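Long-range contact in uncharacterized protein (Bacteroides ovatus, PDB 4IPB), which is of unknown function but belongs to the PepSY-like, putative beta-lactamase-inhibitor-like family: residues P67-A79 with F114-N126. Sequence-based numbering, arbitrary orientation.
Sequences PTVYNAFVSGPYA and FYTPQGILLKTRN
Helix 67-75 packs here on the last hairpin of an antiparallel sheet, strands 107-115 and 121-126 with their connecting turn. Y115 points from the end of its strand toward the helix. Its CB meets V69 CG1 at 4.2 Å, and A72 CB touches the ring at CE1. The phenol oxygen ends beside F73, where Y115 OH is 3.7 Å from F73 CA; the two aromatic side chains are roughly perpendicular. L121 CD1 lies over one face of the Y115 ring, toward one side of it, and I100 of strand 97-104 also touches this tyrosine. A water also meets the hydroxyl. It donates to F73 O, accepts from Y78 N and bonds Y115 OH at 3.2 Å, linking the hairpin both to the helix, at F73 O, and to the loop after it, at Y78 N.

The type I turn from T116 to G119 meets the N-terminal half of the helix. G119 comes close, its O 3.1 Å from A72 CB. At chi1 -67° the hydroxyl of T68 sits beside the backbone N and the methyl CG2 is anti to it; this methyl rests 3.5 Å from Q118 O. V69 CG2 sits against the carbonyl oxygens of T116 and P117. T116 OG1 holds the turn from within by accepting from I120 N at 3.1 Å.

Beyond the helix, Y78 extends the contact along strand 121-126. L121 CD2 approaches its ring edge at CE2. Y78 and T124 approach head-on, and a second water joins Y78 OH to T124 OG1, lying 2.7 Å from T124 OG1. No direct hydrogen bond crosses between the segments. This is helix-on-sheet packing of an alpha+beta fold, with the helix laid over an edge hairpin, consistent with a PepSY-like domain.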
loop_
_atom_site.group_PDB
_atom_site.type_symbol
_atom_site.label_atom_id
_atom_site.label_comp_id
_atom_site.label_asym_id
_atom_site.label_seq_id
_atom_site.Cartn_x
_atom_site.Cartn_y
_atom_site.Cartn_z
ATOM N N PRO A 67 0.341 -17.810 4.170
ATOM C CA PRO A 67 0.720 -18.417 5.413
ATOM C C PRO A 67 2.079 -17.944 5.926
ATOM O O PRO A 67 2.262 -17.783 7.140
ATOM C CB PRO A 67 0.701 -19.923 5.089
ATOM C CG PRO A 67 -0.280 -20.049 3.971
ATOM C CD PRO A 67 -0.147 -18.783 3.175
ATOM N N THR A 68 3.029 -17.739 5.019
ATOM C CA THR A 68 4.382 -17.375 5.414
ATOM C C THR A 68 4.402 -16.058 6.155
ATOM O O THR A 68 5.038 -15.947 7.224
ATOM C CB THR A 68 5.324 -17.351 4.190
ATOM O OG1 THR A 68 5.469 -18.685 3.681
ATOM C CG2 THR A 68 6.700 -16.871 4.590
ATOM N N VAL A 69 3.690 -15.063 5.623
ATOM C CA VAL A 69 3.660 -13.761 6.275
ATOM C C VAL A 69 2.803 -13.800 7.544
ATOM O O VAL A 69 3.197 -13.255 8.572
ATOM C CB VAL A 69 3.214 -12.638 5.334
ATOM C CG1 VAL A 69 3.210 -11.316 6.051
ATOM C CG2 VAL A 69 4.142 -12.541 4.131
ATOM N N TYR A 70 1.651 -14.469 7.464
ATOM C CA TYR A 70 0.815 -14.700 8.635
ATOM C C TYR A 70 1.560 -15.320 9.814
ATOM O O TYR A 70 1.461 -14.848 10.938
ATOM C CB TYR A 70 -0.382 -15.569 8.292
ATOM C CG TYR A 70 -1.276 -15.752 9.491
ATOM C CD1 TYR A 70 -2.210 -14.778 9.827
ATOM C CD2 TYR A 70 -1.248 -16.926 10.221
ATOM C CE1 TYR A 70 -3.046 -14.950 10.932
ATOM C CE2 TYR A 70 -2.089 -17.121 11.328
ATOM C CZ TYR A 70 -2.985 -16.139 11.670
ATOM O OH TYR A 70 -3.802 -16.308 12.761
ATOM N N ASN A 71 2.264 -16.412 9.544
ATOM C CA ASN A 71 2.960 -17.144 10.576
ATOM C C ASN A 71 4.033 -16.280 11.227
ATOM O O ASN A 71 4.268 -16.373 12.438
ATOM C CB ASN A 71 3.613 -18.405 10.040
ATOM C CG ASN A 71 2.604 -19.469 9.644
ATOM O OD1 ASN A 71 1.414 -19.423 10.030
ATOM N ND2 ASN A 71 3.058 -20.424 8.845
ATOM N N ALA A 72 4.689 -15.463 10.414
ATOM C CA ALA A 72 5.700 -14.532 10.914
ATOM C C ALA A 72 5.040 -13.510 11.804
ATOM O O ALA A 72 5.558 -13.227 12.871
ATOM C CB ALA A 72 6.449 -13.876 9.775
ATOM N N PHE A 73 3.882 -12.970 11.407
ATOM C CA PHE A 73 3.178 -11.993 12.250
ATOM C C PHE A 73 2.768 -12.589 13.588
ATOM O O PHE A 73 2.991 -11.983 14.648
ATOM C CB PHE A 73 1.954 -11.404 11.512
ATOM C CG PHE A 73 1.142 -10.467 12.346
ATOM C CD1 PHE A 73 1.592 -9.187 12.597
ATOM C CD2 PHE A 73 -0.029 -10.882 12.943
ATOM C CE1 PHE A 73 0.855 -8.314 13.389
ATOM C CE2 PHE A 73 -0.775 -10.012 13.755
ATOM C CZ PHE A 73 -0.339 -8.724 13.948
ATOM N N VAL A 74 2.180 -13.777 13.561
ATOM C CA VAL A 74 1.648 -14.325 14.798
ATOM C C VAL A 74 2.771 -14.844 15.711
ATOM O O VAL A 74 2.506 -15.084 16.878
ATOM C CB VAL A 74 0.496 -15.343 14.575
ATOM C CG1 VAL A 74 -0.675 -14.698 13.856
ATOM C CG2 VAL A 74 0.989 -16.579 13.870
ATOM N N SER A 75 4.013 -14.984 15.207
ATOM C CA SER A 75 5.134 -15.379 16.055
ATOM C C SER A 75 6.032 -14.186 16.466
ATOM O O SER A 75 6.978 -14.353 17.233
ATOM C CB SER A 75 5.981 -16.450 15.382
ATOM O OG SER A 75 6.585 -15.957 14.199
ATOM N N GLY A 76 5.649 -12.981 16.065
ATOM C CA GLY A 76 6.436 -11.775 16.330
ATOM C C GLY A 76 5.857 -10.953 17.482
ATOM O O GLY A 76 4.885 -11.317 18.100
ATOM N N PRO A 77 6.462 -9.788 17.754
ATOM C CA PRO A 77 6.061 -8.971 18.918
ATOM C C PRO A 77 4.678 -8.340 18.907
ATOM O O PRO A 77 4.175 -7.958 19.962
ATOM C CB PRO A 77 7.134 -7.870 18.981
ATOM C CG PRO A 77 8.155 -8.206 17.936
ATOM C CD PRO A 77 7.609 -9.249 17.018
ATOM N N TYR A 78 4.081 -8.245 17.734
ATOM C CA TYR A 78 2.785 -7.580 17.549
ATOM C C TYR A 78 1.644 -8.595 17.361
ATOM O O TYR A 78 0.541 -8.203 17.036
ATOM C CB TYR A 78 2.876 -6.631 16.352
ATOM C CG TYR A 78 3.994 -5.671 16.512
ATOM C CD1 TYR A 78 3.858 -4.566 17.307
ATOM C CD2 TYR A 78 5.239 -5.942 15.963
ATOM C CE1 TYR A 78 4.906 -3.694 17.516
ATOM C CE2 TYR A 78 6.308 -5.099 16.180
ATOM C CZ TYR A 78 6.121 -3.965 16.928
ATOM O OH TYR A 78 7.194 -3.148 17.131
ATOM N N ALA A 79 1.949 -9.873 17.570
ATOM C CA ALA A 79 0.989 -10.991 17.390
ATOM C C ALA A 79 -0.381 -10.738 18.003
ATOM O O ALA A 79 -1.382 -11.105 17.406
ATOM C CB ALA A 79 1.587 -12.300 17.917
ATOM N N PHE A 114 6.619 -3.445 8.364
ATOM C CA PHE A 114 7.032 -3.717 6.966
ATOM C C PHE A 114 7.649 -5.112 6.856
ATOM O O PHE A 114 8.799 -5.340 7.340
ATOM C CB PHE A 114 8.041 -2.671 6.535
ATOM C CG PHE A 114 7.477 -1.247 6.502
ATOM C CD1 PHE A 114 7.336 -0.530 7.657
ATOM C CD2 PHE A 114 7.227 -0.621 5.284
ATOM C CE1 PHE A 114 6.851 0.781 7.629
ATOM C CE2 PHE A 114 6.774 0.678 5.244
ATOM C CZ PHE A 114 6.552 1.382 6.434
ATOM N N TYR A 115 6.889 -6.026 6.252
ATOM C CA TYR A 115 7.282 -7.399 6.092
ATOM C C TYR A 115 7.666 -7.706 4.635
ATOM O O TYR A 115 7.007 -7.241 3.703
ATOM C CB TYR A 115 6.127 -8.376 6.459
ATOM C CG TYR A 115 5.924 -8.544 7.938
ATOM C CD1 TYR A 115 6.621 -9.501 8.616
ATOM C CD2 TYR A 115 4.996 -7.761 8.640
ATOM C CE1 TYR A 115 6.458 -9.679 9.985
ATOM C CE2 TYR A 115 4.828 -7.922 10.018
ATOM C CZ TYR A 115 5.548 -8.883 10.663
ATOM O OH TYR A 115 5.422 -9.075 12.023
ATOM N N THR A 116 8.634 -8.580 4.493
ATOM C CA THR A 116 8.942 -9.141 3.189
ATOM C C THR A 116 7.981 -10.289 2.939
ATOM O O THR A 116 7.392 -10.882 3.883
ATOM C CB THR A 116 10.397 -9.674 3.080
ATOM O OG1 THR A 116 10.533 -10.888 3.820
ATOM C CG2 THR A 116 11.440 -8.642 3.571
ATOM N N PRO A 117 7.852 -10.702 1.680
ATOM C CA PRO A 117 7.067 -11.920 1.368
ATOM C C PRO A 117 7.553 -13.198 2.003
ATOM O O PRO A 117 6.773 -14.152 2.085
ATOM C CB PRO A 117 7.167 -12.017 -0.155
ATOM C CG PRO A 117 7.399 -10.554 -0.572
ATOM C CD PRO A 117 8.353 -10.063 0.464
ATOM N N GLN A 118 8.821 -13.245 2.425
ATOM C CA GLN A 118 9.365 -14.386 3.152
ATOM C C GLN A 118 9.139 -14.288 4.667
ATOM O O GLN A 118 9.645 -15.098 5.443
ATOM C CB GLN A 118 10.854 -14.520 2.862
ATOM C CG GLN A 118 11.208 -14.772 1.399
ATOM C CD GLN A 118 10.936 -13.598 0.456
ATOM O OE1 GLN A 118 11.191 -12.428 0.785
ATOM N NE2 GLN A 118 10.373 -13.902 -0.715
ATOM N N GLY A 119 8.426 -13.275 5.105
ATOM C CA GLY A 119 8.028 -13.119 6.498
ATOM C C GLY A 119 9.044 -12.410 7.381
ATOM O O GLY A 119 8.909 -12.444 8.611
ATOM N N ILE A 120 10.011 -11.711 6.777
ATOM C CA ILE A 120 11.002 -10.978 7.583
ATOM C C ILE A 120 10.426 -9.604 7.918
ATOM O O ILE A 120 9.971 -8.893 7.035
ATOM C CB ILE A 120 12.355 -10.853 6.852
ATOM C CG1 ILE A 120 12.915 -12.236 6.506
ATOM C CG2 ILE A 120 13.301 -9.998 7.683
ATOM C CD1 ILE A 120 13.162 -13.149 7.653
ATOM N N LEU A 121 10.455 -9.244 9.195
ATOM C CA LEU A 121 10.081 -7.925 9.616
ATOM C C LEU A 121 11.286 -7.027 9.437
ATOM O O LEU A 121 12.224 -7.116 10.203
ATOM C CB LEU A 121 9.573 -7.887 11.069
ATOM C CG LEU A 121 9.151 -6.535 11.623
ATOM C CD1 LEU A 121 8.082 -5.862 10.749
ATOM C CD2 LEU A 121 8.649 -6.676 13.071
ATOM N N LEU A 122 11.269 -6.188 8.408
ATOM C CA LEU A 122 12.408 -5.354 8.061
ATOM C C LEU A 122 12.555 -4.130 9.009
ATOM O O LEU A 122 13.646 -3.714 9.333
ATOM C CB LEU A 122 12.250 -4.850 6.588
ATOM C CG LEU A 122 12.647 -5.861 5.492
ATOM C CD1 LEU A 122 12.401 -5.180 4.149
ATOM C CD2 LEU A 122 14.043 -6.388 5.613
ATOM N N LYS A 123 11.426 -3.531 9.334
ATOM C CA LYS A 123 11.368 -2.276 10.076
ATOM C C LYS A 123 9.936 -1.985 10.490
ATOM O O LYS A 123 9.019 -2.598 9.978
ATOM C CB LYS A 123 11.889 -1.125 9.218
ATOM C CG LYS A 123 11.033 -0.822 8.015
ATOM C CD LYS A 123 11.609 0.306 7.189
ATOM C CE LYS A 123 10.701 0.623 6.008
ATOM N NZ LYS A 123 11.276 1.787 5.306
ATOM N N THR A 124 9.813 -1.087 11.477
ATOM C CA THR A 124 8.525 -0.561 11.904
ATOM C C THR A 124 8.664 0.952 12.062
ATOM O O THR A 124 9.769 1.493 12.212
ATOM C CB THR A 124 8.025 -1.134 13.209
ATOM O OG1 THR A 124 8.786 -0.589 14.272
ATOM C CG2 THR A 124 8.115 -2.664 13.249
ATOM N N ARG A 125 7.515 1.620 12.026
ATOM C CA ARG A 125 7.460 3.049 12.140
ATOM C C ARG A 125 6.248 3.421 12.968
ATOM O O ARG A 125 5.179 2.928 12.704
ATOM C CB ARG A 125 7.256 3.629 10.712
ATOM C CG ARG A 125 7.249 5.103 10.639
ATOM C CD ARG A 125 7.382 5.574 9.193
ATOM N NE ARG A 125 6.223 5.287 8.318
ATOM C CZ ARG A 125 6.095 5.852 7.123
ATOM N NH1 ARG A 125 7.054 6.671 6.710
ATOM N NH2 ARG A 125 5.038 5.629 6.363
ATOM N N ASN A 126 6.409 4.348 13.904
ATOM C CA ASN A 126 5.298 4.928 14.676
ATOM C C ASN A 126 4.544 5.879 13.749
ATOM O O ASN A 126 5.159 6.815 13.187
ATOM C CB ASN A 126 5.861 5.672 15.878
ATOM C CG ASN A 126 4.791 6.116 16.841
ATOM O OD1 ASN A 126 3.744 6.554 16.425
ATOM N ND2 ASN A 126 5.066 6.024 18.115
HETATM O O HOH W 1 4.334 -9.553 15.045
HETATM O O HOH W 2 7.462 -0.698 16.606
#